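Local coordinates for protein B-agarase (Agarivorans gilvus, PDB 5Z6P) that probably hydrolyses beta-glycosidic bonds of agarose as an agarase of glycoside hydrolase family 50, at residues 312-316 with 721-726; 397-402 with 737-741; 51-57 with 65-70; 75-81 with 187-193. All blocks are in the same frame, centred on the assembly; numbering follows the deposited sequence.

Interaction 1: 312-316 with 721-726; sequences NTSTI and PITGRS
Pro721 lays its ring against the backbone of 313-315, CG lying 3.4 Å from Thr313 O, while its CB meets Thr315 CB. The proline also opens a type I beta turn that runs to Gly724, closed by the bond from Gly724 N to Pro721 O, and this turn sets the next polar groups in front of Thr315. Thr723 crosses Thr315 at about a right angle, the two OG1 atoms 2.6 Å apart, and the hydroxyl of Tyr364 is a further partner of Thr723. Gly724 contributes its carbonyl: Thr315 OG1 donates to Gly724 O at 2.7 Å, and the same oxygen accepts a hydrogen bond from a water that in turn accepts from Ile316 N. Residues 721-726 belong to the loop between strand 709-714 and helix 745-762, and here that loop packs against the chain leading into strand 315-325 of a three-stranded antiparallel sheet. At Arg725 the chain bends at chi3 (69°), bringing the guanidinium under the Asn312 amide; the planes are 25° apart and stacked, with Asn312 ND2 over the centre of the guanidinium, 3.3 Å from Arg725 CZ. Asp728 forms a salt bridge with this arginine, and Arg309 holds Asn312 OD1. Ser726 makes two bonds to Ser314: Ser726 N meets Ser314 O from above the carbonyl plane at 3.1 Å, and Ser314 OG pairs with Ser726 OG at 2.9 Å.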
loop_
_atom_site.group_PDB
_atom_site.type_symbol
_atom_site.label_atom_id
_atom_site.label_comp_id
_atom_site.label_asym_id
_atom_site.label_seq_id
_atom_site.Cartn_x
_atom_site.Cartn_y
_atom_site.Cartn_z
ATOM N N ASN A 312 14.227 -1.064 -5.864
ATOM C CA ASN A 312 13.168 -0.071 -5.743
ATOM C C ASN A 312 13.679 1.314 -5.296
ATOM O O ASN A 312 12.873 2.219 -5.086
ATOM C CB ASN A 312 12.069 -0.551 -4.764
ATOM C CG ASN A 312 11.224 -1.710 -5.314
ATOM O OD1 ASN A 312 11.743 -2.698 -5.811
ATOM N ND2 ASN A 312 9.915 -1.584 -5.192
ATOM N N THR A 313 15.002 1.479 -5.181
ATOM C CA THR A 313 15.617 2.731 -4.722
ATOM C C THR A 313 15.980 3.740 -5.851
ATOM O O THR A 313 16.349 4.878 -5.591
ATOM C CB THR A 313 16.900 2.431 -3.896
ATOM O OG1 THR A 313 17.894 1.804 -4.722
ATOM C CG2 THR A 313 16.573 1.492 -2.741
ATOM N N SER A 314 15.858 3.339 -7.102
ATOM C CA SER A 314 16.243 4.234 -8.183
ATOM C C SER A 314 15.196 5.320 -8.430
ATOM O O SER A 314 14.015 5.133 -8.175
ATOM C CB SER A 314 16.505 3.443 -9.461
ATOM O OG SER A 314 15.301 3.178 -10.145
ATOM N N THR A 315 15.666 6.467 -8.898
ATOM C CA THR A 315 14.831 7.618 -9.183
ATOM C C THR A 315 15.231 8.235 -10.547
ATOM O O THR A 315 16.380 8.129 -10.975
ATOM C CB THR A 315 14.948 8.658 -8.036
ATOM O OG1 THR A 315 13.948 9.665 -8.177
ATOM C CG2 THR A 315 16.345 9.307 -8.015
ATOM N N ILE A 316 14.288 8.872 -11.226
ATOM C CA ILE A 316 14.547 9.458 -12.537
ATOM C C ILE A 316 15.418 10.721 -12.420
ATOM O O ILE A 316 15.111 11.620 -11.636
ATOM C CB ILE A 316 13.227 9.795 -13.259
ATOM C CG1 ILE A 316 12.511 8.507 -13.678
ATOM C CG2 ILE A 316 13.472 10.695 -14.463
ATOM C CD1 ILE A 316 13.195 7.747 -14.806
ATOM N N PRO A 721 12.561 7.202 -2.662
ATOM C CA PRO A 721 13.257 8.432 -3.070
ATOM C C PRO A 721 12.312 9.614 -2.974
ATOM O O PRO A 721 11.138 9.449 -3.261
ATOM C CB PRO A 721 13.655 8.166 -4.527
ATOM C CG PRO A 721 13.588 6.699 -4.691
ATOM C CD PRO A 721 12.534 6.205 -3.741
ATOM N N ILE A 722 12.809 10.776 -2.564
ATOM C CA ILE A 722 11.956 11.954 -2.372
ATOM C C ILE A 722 11.409 12.413 -3.716
ATOM O O ILE A 722 10.318 12.978 -3.809
ATOM C CB ILE A 722 12.736 13.108 -1.665
ATOM C CG1 ILE A 722 13.097 12.692 -0.235
ATOM C CG2 ILE A 722 11.927 14.401 -1.640
ATOM C CD1 ILE A 722 13.995 13.658 0.497
ATOM N N THR A 723 12.172 12.127 -4.766
ATOM C CA THR A 723 11.781 12.437 -6.139
ATOM C C THR A 723 10.993 11.291 -6.784
ATOM O O THR A 723 10.648 11.344 -7.948
ATOM C CB THR A 723 13.029 12.741 -6.996
ATOM O OG1 THR A 723 14.047 11.798 -6.663
ATOM C CG2 THR A 723 13.556 14.147 -6.719
ATOM N N GLY A 724 10.727 10.247 -6.019
ATOM C CA GLY A 724 9.932 9.143 -6.529
ATOM C C GLY A 724 10.681 7.970 -7.135
ATOM O O GLY A 724 11.693 8.137 -7.827
ATOM N N ARG A 725 10.168 6.773 -6.850
ATOM C CA ARG A 725 10.551 5.546 -7.532
ATOM C C ARG A 725 10.396 5.715 -9.019
ATOM O O ARG A 725 9.349 6.153 -9.470
ATOM C CB ARG A 725 9.680 4.370 -7.098
ATOM C CG ARG A 725 10.192 3.596 -5.956
ATOM C CD ARG A 725 9.468 2.259 -5.870
ATOM N NE ARG A 725 9.842 1.396 -6.974
ATOM C CZ ARG A 725 9.042 0.500 -7.544
ATOM N NH1 ARG A 725 7.785 0.348 -7.130
ATOM N NH2 ARG A 725 9.508 -0.238 -8.543
ATOM N N SER A 726 11.421 5.322 -9.771
ATOM C CA SER A 726 11.421 5.455 -11.228
ATOM C C SER A 726 10.199 4.845 -11.880
ATOM O O SER A 726 9.544 5.477 -12.707
ATOM C CB SER A 726 12.675 4.806 -11.823
ATOM O OG SER A 726 13.834 5.378 -11.279
HETATM O O HOH W 1 11.390 9.282 -10.316
#

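Interaction 2: 397-402 with 737-741; sequences FYAANL and VSISD
The N-terminal part of helix 397-406 packs on a type I beta turn, Ser738 to Asp741: Tyr398 holds the last residue of the turn, Asp741, and Asn401 the inner carbonyl of Ile739. Tyr398 OH donates to Asp741 OD1 at 2.6 Å, reaching the oxygen from above the carboxylate plane, 58° out of it; ring and carboxylate stand almost perpendicular. With CG anti to the backbone N (chi1 -172°), the tyrosine side chain extends along the turn, so that Ser738 O lies at the ring edge near its plane, 3.7 Å from Tyr398 CE1. Val737 CG2 touches the far end of the same ring. The turn sits in the loop between strand 709-714 and helix 745-762, and the contact thus joins that late connection to a helix that begins one residue beyond strand 388-395 of the three-stranded sheet. Asn401 ND2 donates to Ile739 O at 2.8 Å, with the acceptor in the amide plane but the donor above the carbonyl plane. The same amide nitrogen is also hydrogen-bonded to Phe226 O. Ile739 meanwhile turns its CD1 to Tyr398 CB, 3.8 Å away, and its CG1 to Phe397 CB. Asp741 is buried, and its charge is probably balanced by salt bridges to Arg424 through OD1 and to Lys405 through OD2. Leu402 CD2 covers the carboxylate from the helix side, 3.8 Å from Asp741 OD2.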
loop_
_atom_site.group_PDB
_atom_site.type_symbol
_atom_site.label_atom_id
_atom_site.label_comp_id
_atom_site.label_asym_id
_atom_site.label_seq_id
_atom_site.Cartn_x
_atom_site.Cartn_y
_atom_site.Cartn_z
ATOM N N PHE A 397 20.614 6.988 -5.142
ATOM C CA PHE A 397 21.386 7.590 -4.063
ATOM C C PHE A 397 21.606 6.597 -2.910
ATOM O O PHE A 397 22.628 6.631 -2.241
ATOM C CB PHE A 397 20.701 8.866 -3.552
ATOM C CG PHE A 397 20.750 10.010 -4.520
ATOM C CD1 PHE A 397 21.843 10.868 -4.545
ATOM C CD2 PHE A 397 19.716 10.227 -5.421
ATOM C CE1 PHE A 397 21.904 11.924 -5.452
ATOM C CE2 PHE A 397 19.768 11.290 -6.314
ATOM C CZ PHE A 397 20.862 12.135 -6.326
ATOM N N TYR A 398 20.663 5.689 -2.691
ATOM C CA TYR A 398 20.855 4.707 -1.624
ATOM C C TYR A 398 22.083 3.828 -1.890
ATOM O O TYR A 398 22.900 3.615 -0.996
ATOM C CB TYR A 398 19.609 3.836 -1.449
ATOM C CG TYR A 398 19.659 2.923 -0.240
ATOM C CD1 TYR A 398 19.414 3.412 1.034
ATOM C CD2 TYR A 398 19.944 1.575 -0.381
ATOM C CE1 TYR A 398 19.461 2.579 2.136
ATOM C CE2 TYR A 398 19.983 0.739 0.703
ATOM C CZ TYR A 398 19.738 1.241 1.958
ATOM O OH TYR A 398 19.773 0.399 3.044
ATOM N N ALA A 399 22.216 3.348 -3.127
ATOM C CA ALA A 399 23.368 2.547 -3.527
ATOM C C ALA A 399 24.653 3.357 -3.362
ATOM O O ALA A 399 25.654 2.839 -2.878
ATOM C CB ALA A 399 23.221 2.053 -4.969
ATOM N N ALA A 400 24.596 4.630 -3.748
ATOM C CA ALA A 400 25.750 5.532 -3.648
ATOM C C ALA A 400 26.163 5.683 -2.202
ATOM O O ALA A 400 27.350 5.645 -1.904
ATOM C CB ALA A 400 25.442 6.903 -4.247
ATOM N N ASN A 401 25.179 5.845 -1.316
ATOM C CA ASN A 401 25.448 5.974 0.112
ATOM C C ASN A 401 25.980 4.676 0.723
ATOM O O ASN A 401 26.790 4.710 1.638
ATOM C CB ASN A 401 24.195 6.463 0.852
ATOM C CG ASN A 401 23.826 7.893 0.484
ATOM O OD1 ASN A 401 24.692 8.726 0.259
ATOM N ND2 ASN A 401 22.536 8.177 0.406
ATOM N N LEU A 402 25.547 3.531 0.213
ATOM C CA LEU A 402 26.160 2.282 0.621
ATOM C C LEU A 402 27.666 2.270 0.293
ATOM O O LEU A 402 28.494 1.871 1.118
ATOM C CB LEU A 402 25.466 1.097 -0.039
ATOM C CG LEU A 402 24.006 0.849 0.347
ATOM C CD1 LEU A 402 23.538 -0.493 -0.210
ATOM C CD2 LEU A 402 23.813 0.917 1.860
ATOM N N VAL A 737 14.774 2.975 7.326
ATOM C CA VAL A 737 16.023 3.709 7.152
ATOM C C VAL A 737 15.882 4.807 6.102
ATOM O O VAL A 737 15.102 4.687 5.174
ATOM C CB VAL A 737 17.187 2.775 6.781
ATOM C CG1 VAL A 737 17.288 1.638 7.770
ATOM C CG2 VAL A 737 17.064 2.241 5.359
ATOM N N SER A 738 16.634 5.890 6.269
ATOM C CA SER A 738 16.611 6.970 5.290
ATOM C C SER A 738 17.287 6.556 3.993
ATOM O O SER A 738 17.831 5.469 3.878
ATOM C CB SER A 738 17.305 8.220 5.832
ATOM O OG SER A 738 18.688 7.975 5.950
ATOM N N ILE A 739 17.286 7.465 3.032
ATOM C CA ILE A 739 17.964 7.228 1.766
ATOM C C ILE A 739 19.487 7.248 1.969
ATOM O O ILE A 739 20.241 6.771 1.118
ATOM C CB ILE A 739 17.528 8.268 0.699
ATOM C CG1 ILE A 739 17.832 7.765 -0.717
ATOM C CG2 ILE A 739 18.141 9.640 0.977
ATOM C CD1 ILE A 739 16.991 6.624 -1.121
ATOM N N SER A 740 19.937 7.771 3.108
ATOM C CA SER A 740 21.344 7.660 3.463
ATOM C C SER A 740 21.610 6.490 4.395
ATOM O O SER A 740 22.626 6.470 5.070
ATOM C CB SER A 740 21.866 8.962 4.092
ATOM O OG SER A 740 20.946 9.522 4.996
ATOM N N ASP A 741 20.710 5.503 4.388
ATOM C CA ASP A 741 20.845 4.286 5.179
ATOM C C ASP A 741 20.981 4.581 6.672
ATOM O O ASP A 741 21.691 3.873 7.388
ATOM C CB ASP A 741 22.042 3.437 4.699
ATOM C CG ASP A 741 21.950 1.976 5.148
ATOM O OD1 ASP A 741 20.818 1.446 5.163
ATOM O OD2 ASP A 741 22.996 1.360 5.494
#

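Interaction 3: 51-57 with 65-70; sequences FSFSNVE and LEIKAL
Val56 and Ile67 make the tight part of this contact, Val56 CG1 lying 3.7 Å from Ile67 CB. With CG1 anti to the backbone N (chi1 175°), the valine sends that methyl across to the isoleucine and leaves CG2 near Ala69, its non-hydrogen-bonded partner. Phe53 extends the apolar layer: its CE2 reaches Ile67 CG2 at 3.9 Å, the two side chains at about a right angle, and its CZ meets Leu65 CD1, the leucine coming from the opposite direction. Farther along, Phe51 CE2 rests 3.9 Å from Leu65 CD2. Val79 of strand 76-81 and Leu47 also touch Phe53.

The other face is looser and faces solvent. Glu57 and Lys68 run side by side in the same direction, both extended, yet Glu57 OE1 stays 4.9 Å from Lys68 NZ; the side chains come nearest at Glu57 OE1 and Lys68 CD, 3.9 Å. Leu70 crosses Glu57 there, CD2 near the carboxylate. Beneath, the backbones are firmly paired: Glu57 N and Lys68 O, and Lys68 N and Glu57 O, bond at 2.9 Å each, and Leu70 N reaches Asn55 O at an N-H...O angle of 168°. Phe51 and Phe53 belong to the adjoining strand 51-54, whereas strands 56-61 and 64-69 form a beta hairpin of the agarase CBM-like domain, with Val56 and Ala69 on one face and Glu57 and Lys68 on the other.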
loop_
_atom_site.group_PDB
_atom_site.type_symbol
_atom_site.label_atom_id
_atom_site.label_comp_id
_atom_site.label_asym_id
_atom_site.label_seq_id
_atom_site.Cartn_x
_atom_site.Cartn_y
_atom_site.Cartn_z
ATOM N N PHE A 51 -24.542 21.100 6.518
ATOM C CA PHE A 51 -23.780 20.133 7.315
ATOM C C PHE A 51 -24.569 18.943 7.848
ATOM O O PHE A 51 -25.594 19.115 8.478
ATOM C CB PHE A 51 -23.131 20.834 8.502
ATOM C CG PHE A 51 -21.926 21.649 8.144
ATOM C CD1 PHE A 51 -22.060 22.942 7.692
ATOM C CD2 PHE A 51 -20.658 21.120 8.283
ATOM C CE1 PHE A 51 -20.958 23.678 7.369
ATOM C CE2 PHE A 51 -19.557 21.862 7.960
ATOM C CZ PHE A 51 -19.703 23.138 7.506
ATOM N N SER A 52 -24.064 17.740 7.607
ATOM C CA SER A 52 -24.563 16.547 8.276
ATOM C C SER A 52 -23.401 15.654 8.693
ATOM O O SER A 52 -22.262 15.867 8.278
ATOM C CB SER A 52 -25.542 15.773 7.389
ATOM O OG SER A 52 -25.030 15.571 6.091
ATOM N N PHE A 53 -23.702 14.649 9.506
ATOM C CA PHE A 53 -22.676 13.869 10.180
ATOM C C PHE A 53 -23.043 12.402 10.240
ATOM O O PHE A 53 -24.212 12.050 10.220
ATOM C CB PHE A 53 -22.448 14.406 11.599
ATOM C CG PHE A 53 -22.063 15.867 11.636
ATOM C CD1 PHE A 53 -23.030 16.858 11.644
ATOM C CD2 PHE A 53 -20.736 16.241 11.634
ATOM C CE1 PHE A 53 -22.668 18.186 11.657
ATOM C CE2 PHE A 53 -20.372 17.569 11.658
ATOM C CZ PHE A 53 -21.337 18.542 11.661
ATOM N N SER A 54 -22.023 11.559 10.289
ATOM C CA SER A 54 -22.189 10.136 10.513
ATOM C C SER A 54 -21.074 9.612 11.415
ATOM O O SER A 54 -19.893 9.641 11.042
ATOM C CB SER A 54 -22.196 9.379 9.192
ATOM O OG SER A 54 -21.971 8.004 9.417
ATOM N N ASN A 55 -21.468 9.125 12.590
ATOM C CA ASN A 55 -20.545 8.643 13.623
ATOM C C ASN A 55 -19.600 9.767 14.052
ATOM O O ASN A 55 -18.452 9.541 14.419
ATOM C CB ASN A 55 -19.768 7.418 13.143
ATOM C CG ASN A 55 -20.682 6.279 12.729
ATOM O OD1 ASN A 55 -21.791 6.144 13.240
ATOM N ND2 ASN A 55 -20.223 5.463 11.789
ATOM N N VAL A 56 -20.138 10.978 14.005
ATOM C CA VAL A 56 -19.477 12.185 14.467
ATOM C C VAL A 56 -20.422 12.987 15.340
ATOM O O VAL A 56 -21.509 13.358 14.891
ATOM C CB VAL A 56 -19.023 13.084 13.294
ATOM C CG1 VAL A 56 -18.452 14.385 13.828
ATOM C CG2 VAL A 56 -18.009 12.363 12.443
ATOM N N GLU A 57 -20.000 13.255 16.574
ATOM C CA GLU A 57 -20.698 14.186 17.463
ATOM C C GLU A 57 -20.258 15.628 17.217
ATOM O O GLU A 57 -19.079 15.948 17.306
ATOM C CB GLU A 57 -20.450 13.806 18.916
ATOM C CG GLU A 57 -20.944 12.435 19.258
ATOM C CD GLU A 57 -20.659 12.047 20.698
ATOM O OE1 GLU A 57 -20.010 12.830 21.418
ATOM O OE2 GLU A 57 -21.090 10.946 21.098
ATOM N N LEU A 65 -16.559 24.729 14.862
ATOM C CA LEU A 65 -17.282 23.472 14.823
ATOM C C LEU A 65 -16.482 22.399 15.573
ATOM O O LEU A 65 -15.424 21.972 15.117
ATOM C CB LEU A 65 -17.555 23.051 13.380
ATOM C CG LEU A 65 -18.045 21.627 13.112
ATOM C CD1 LEU A 65 -19.297 21.323 13.898
ATOM C CD2 LEU A 65 -18.285 21.424 11.623
ATOM N N GLU A 66 -16.989 21.987 16.729
ATOM C CA GLU A 66 -16.344 20.961 17.543
ATOM C C GLU A 66 -16.826 19.597 17.106
ATOM O O GLU A 66 -18.026 19.323 17.168
ATOM C CB GLU A 66 -16.645 21.163 19.042
ATOM C CG GLU A 66 -16.370 22.558 19.555
ATOM C CD GLU A 66 -16.570 22.706 21.065
ATOM O OE1 GLU A 66 -16.855 21.707 21.757
ATOM O OE2 GLU A 66 -16.431 23.838 21.558
ATOM N N ILE A 67 -15.917 18.738 16.664
ATOM C CA ILE A 67 -16.320 17.398 16.261
ATOM C C ILE A 67 -15.549 16.340 17.027
ATOM O O ILE A 67 -14.339 16.450 17.215
ATOM C CB ILE A 67 -16.137 17.143 14.731
ATOM C CG1 ILE A 67 -14.722 17.480 14.276
ATOM C CG2 ILE A 67 -17.150 17.930 13.911
ATOM C CD1 ILE A 67 -14.409 16.977 12.885
ATOM N N LYS A 68 -16.284 15.344 17.510
ATOM C CA LYS A 68 -15.704 14.132 18.051
ATOM C C LYS A 68 -16.021 12.980 17.104
ATOM O O LYS A 68 -17.167 12.557 16.996
ATOM C CB LYS A 68 -16.236 13.830 19.454
ATOM C CG LYS A 68 -15.654 12.566 20.045
ATOM C CD LYS A 68 -16.197 12.241 21.442
ATOM C CE LYS A 68 -15.669 10.883 21.913
ATOM N NZ LYS A 68 -16.077 10.548 23.302
ATOM N N ALA A 69 -15.007 12.493 16.403
ATOM C CA ALA A 69 -15.194 11.367 15.512
ATOM C C ALA A 69 -15.104 10.085 16.319
ATOM O O ALA A 69 -14.130 9.862 17.028
ATOM C CB ALA A 69 -14.156 11.381 14.378
ATOM N N LEU A 70 -16.135 9.255 16.214
ATOM C CA LEU A 70 -16.194 8.014 16.966
ATOM C C LEU A 70 -15.565 6.885 16.166
ATOM O O LEU A 70 -16.207 5.877 15.875
ATOM C CB LEU A 70 -17.641 7.670 17.316
ATOM C CG LEU A 70 -18.555 8.779 17.833
ATOM C CD1 LEU A 70 -19.898 8.185 18.274
ATOM C CD2 LEU A 70 -17.902 9.572 18.969
#

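Interaction 4: 75-81 with 187-193; sequences FYTSVFI and KIELSIH
Thr77 and Ile192 run at a slant to one another within an antiparallel strand pair of the agarase CBM-like domain, where the N-to-C directions of segments 76-81 and 187-193 are 159° apart. The threonine hydroxyl turns back on its partner: Thr77 OG1 donates to Ile192 O at 2.6 Å, in the carbonyl plane and on a lone pair, while Thr77 N bonds the same oxygen. Ile192 O is thus gripped twice from one residue. On that face the side chains of Val79 and Leu190 also meet at an angle, CB to CB at 3.8 Å, and Ile81 stands beside Ile188; Leu203 of strand 199-210 covers Leu190, so this side belongs to the domain interior.

The opposite face carries the polar and aromatic groups. Phe80 and Glu189 lie alongside each other and point the same way, ring and carboxylate 25° apart, with Phe80 CE1 3.7 Å from Glu189 CG. The glutamate, with CG anti to the backbone N (chi1 174°), brings its carboxylate level with Ser78. Ser78 OG donates to the anti lone pair of Glu189 OE2, the one away from the other oxygen, at 2.8 Å; Asn114 holds that other oxygen. At the end of the ladder Phe75, Tyr76 and His193 form an aromatic cluster. Phe75 CE2 comes to the edge of the imidazole, 3.7 Å from His193 CD2, and the Tyr76 ring is slid aside from it, centroids 5.8 Å apart. Lys646 is bonded to His193 NE2. On the face of Ser78 and Ser191 a water donates to Thr77 O at 2.7 Å and is also bonded to Ser191 OG.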
loop_
_atom_site.group_PDB
_atom_site.type_symbol
_atom_site.label_atom_id
_atom_site.label_comp_id
_atom_site.label_asym_id
_atom_site.label_seq_id
_atom_site.Cartn_x
_atom_site.Cartn_y
_atom_site.Cartn_z
ATOM N N PHE A 75 -15.725 2.187 11.847
ATOM C CA PHE A 75 -14.700 2.268 10.817
ATOM C C PHE A 75 -14.799 3.550 9.998
ATOM O O PHE A 75 -13.798 4.190 9.778
ATOM C CB PHE A 75 -14.739 1.059 9.877
ATOM C CG PHE A 75 -13.568 1.001 8.943
ATOM C CD1 PHE A 75 -12.400 0.389 9.326
ATOM C CD2 PHE A 75 -13.632 1.592 7.697
ATOM C CE1 PHE A 75 -11.306 0.338 8.467
ATOM C CE2 PHE A 75 -12.550 1.555 6.837
ATOM C CZ PHE A 75 -11.380 0.932 7.225
ATOM N N TYR A 76 -15.992 3.924 9.552
ATOM C CA TYR A 76 -16.171 5.175 8.805
ATOM C C TYR A 76 -16.825 6.292 9.612
ATOM O O TYR A 76 -17.931 6.140 10.098
ATOM C CB TYR A 76 -17.013 4.946 7.547
ATOM C CG TYR A 76 -16.376 4.022 6.546
ATOM C CD1 TYR A 76 -15.310 4.450 5.770
ATOM C CD2 TYR A 76 -16.843 2.721 6.374
ATOM C CE1 TYR A 76 -14.718 3.615 4.844
ATOM C CE2 TYR A 76 -16.254 1.871 5.447
ATOM C CZ TYR A 76 -15.189 2.328 4.688
ATOM O OH TYR A 76 -14.582 1.502 3.768
ATOM N N THR A 77 -16.143 7.423 9.735
ATOM C CA THR A 77 -16.761 8.626 10.285
ATOM C C THR A 77 -16.617 9.756 9.290
ATOM O O THR A 77 -15.585 9.879 8.638
ATOM C CB THR A 77 -16.148 9.043 11.633
ATOM O OG1 THR A 77 -14.845 9.613 11.444
ATOM C CG2 THR A 77 -16.051 7.868 12.544
ATOM N N SER A 78 -17.659 10.568 9.172
ATOM C CA SER A 78 -17.710 11.622 8.165
ATOM C C SER A 78 -18.432 12.873 8.623
ATOM O O SER A 78 -19.430 12.823 9.333
ATOM C CB SER A 78 -18.396 11.125 6.885
ATOM O OG SER A 78 -17.925 9.858 6.495
ATOM N N VAL A 79 -17.887 13.997 8.204
ATOM C CA VAL A 79 -18.598 15.251 8.116
ATOM C C VAL A 79 -18.988 15.446 6.640
ATOM O O VAL A 79 -18.126 15.344 5.771
ATOM C CB VAL A 79 -17.736 16.426 8.573
ATOM C CG1 VAL A 79 -18.511 17.728 8.429
ATOM C CG2 VAL A 79 -17.205 16.198 9.997
ATOM N N PHE A 80 -20.271 15.704 6.375
ATOM C CA PHE A 80 -20.784 15.934 5.027
ATOM C C PHE A 80 -21.225 17.378 4.865
ATOM O O PHE A 80 -21.950 17.919 5.703
ATOM C CB PHE A 80 -21.974 15.018 4.695
ATOM C CG PHE A 80 -21.632 13.564 4.614
ATOM C CD1 PHE A 80 -20.861 13.073 3.580
ATOM C CD2 PHE A 80 -22.124 12.674 5.552
ATOM C CE1 PHE A 80 -20.555 11.735 3.506
ATOM C CE2 PHE A 80 -21.825 11.333 5.477
ATOM C CZ PHE A 80 -21.043 10.860 4.458
ATOM N N ILE A 81 -20.797 17.988 3.771
ATOM C CA ILE A 81 -21.132 19.368 3.452
ATOM C C ILE A 81 -21.770 19.389 2.077
ATOM O O ILE A 81 -21.084 19.208 1.083
ATOM C CB ILE A 81 -19.877 20.269 3.468
ATOM C CG1 ILE A 81 -19.065 20.027 4.746
ATOM C CG2 ILE A 81 -20.244 21.740 3.288
ATOM C CD1 ILE A 81 -17.783 20.826 4.822
ATOM N N LYS A 187 -20.952 17.827 -3.297
ATOM C CA LYS A 187 -20.714 17.367 -1.935
ATOM C C LYS A 187 -19.239 17.408 -1.554
ATOM O O LYS A 187 -18.375 17.119 -2.371
ATOM C CB LYS A 187 -21.236 15.941 -1.760
ATOM C CG LYS A 187 -21.013 15.364 -0.372
ATOM C CD LYS A 187 -21.072 13.840 -0.361
ATOM C CE LYS A 187 -22.492 13.323 -0.445
ATOM N NZ LYS A 187 -22.516 11.833 -0.332
ATOM N N ILE A 188 -18.959 17.761 -0.305
ATOM C CA ILE A 188 -17.637 17.579 0.256
ATOM C C ILE A 188 -17.729 16.664 1.473
ATOM O O ILE A 188 -18.605 16.835 2.314
ATOM C CB ILE A 188 -17.001 18.917 0.638
ATOM C CG1 ILE A 188 -16.767 19.752 -0.625
ATOM C CG2 ILE A 188 -15.698 18.689 1.370
ATOM C CD1 ILE A 188 -16.374 21.179 -0.370
ATOM N N GLU A 189 -16.843 15.677 1.553
ATOM C CA GLU A 189 -16.808 14.793 2.707
ATOM C C GLU A 189 -15.488 14.859 3.455
ATOM O O GLU A 189 -14.416 14.624 2.886
ATOM C CB GLU A 189 -17.076 13.350 2.292
ATOM C CG GLU A 189 -16.908 12.361 3.439
ATOM C CD GLU A 189 -16.861 10.931 2.971
ATOM O OE1 GLU A 189 -16.618 10.717 1.769
ATOM O OE2 GLU A 189 -17.074 10.023 3.798
ATOM N N LEU A 190 -15.581 15.200 4.734
ATOM C CA LEU A 190 -14.453 15.137 5.658
ATOM C C LEU A 190 -14.483 13.784 6.379
ATOM O O LEU A 190 -15.318 13.556 7.235
ATOM C CB LEU A 190 -14.498 16.284 6.669
ATOM C CG LEU A 190 -14.916 17.690 6.208
ATOM C CD1 LEU A 190 -14.786 18.698 7.330
ATOM C CD2 LEU A 190 -14.158 18.178 4.985
ATOM N N SER A 191 -13.563 12.899 6.021
ATOM C CA SER A 191 -13.603 11.509 6.448
ATOM C C SER A 191 -12.441 11.181 7.372
ATOM O O SER A 191 -11.283 11.528 7.107
ATOM C CB SER A 191 -13.587 10.574 5.219
ATOM O OG SER A 191 -13.204 9.249 5.556
ATOM N N ILE A 192 -12.773 10.537 8.477
ATOM C CA ILE A 192 -11.792 9.991 9.384
ATOM C C ILE A 192 -12.126 8.516 9.500
ATOM O O ILE A 192 -13.209 8.155 9.979
ATOM C CB ILE A 192 -11.820 10.703 10.755
ATOM C CG1 ILE A 192 -11.370 12.154 10.600
ATOM C CG2 ILE A 192 -10.944 9.994 11.763
ATOM C CD1 ILE A 192 -11.691 13.010 11.804
ATOM N N HIS A 193 -11.233 7.662 9.016
ATOM C CA HIS A 193 -11.548 6.243 8.974
ATOM C C HIS A 193 -10.331 5.367 9.197
ATOM O O HIS A 193 -9.201 5.829 9.124
ATOM C CB HIS A 193 -12.225 5.886 7.643
ATOM C CG HIS A 193 -11.278 5.756 6.493
ATOM N ND1 HIS A 193 -10.870 6.836 5.743
ATOM C CD2 HIS A 193 -10.663 4.673 5.963
ATOM C CE1 HIS A 193 -10.042 6.423 4.799
ATOM N NE2 HIS A 193 -9.904 5.113 4.907
HETATM O O HOH W 2 -15.237 7.972 6.690
#

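Overall arrangement
From the N terminus, interaction 3 comes first and closes a short hairpin loop of seven residues. Interaction 4 opens just after it, strand 76-81 following strand 64-69, and closes a loop of 105 residues; the two touch, centres 9 Å apart, because strand 51-54 pairs with strand 76-81, and Asn55 also reaches Tyr76. Both lie in the CBM-like domain. Much later in the chain, interactions 1 and 2 cross, since their segments alternate: 312-316, 397-402, 721-726, 737-741. They tie the three-stranded sheet and its following helix to the loop after strand 709-714, and meet where Thr313 packs on Tyr398. About 39 Å separates the centres of interactions 2 and 4.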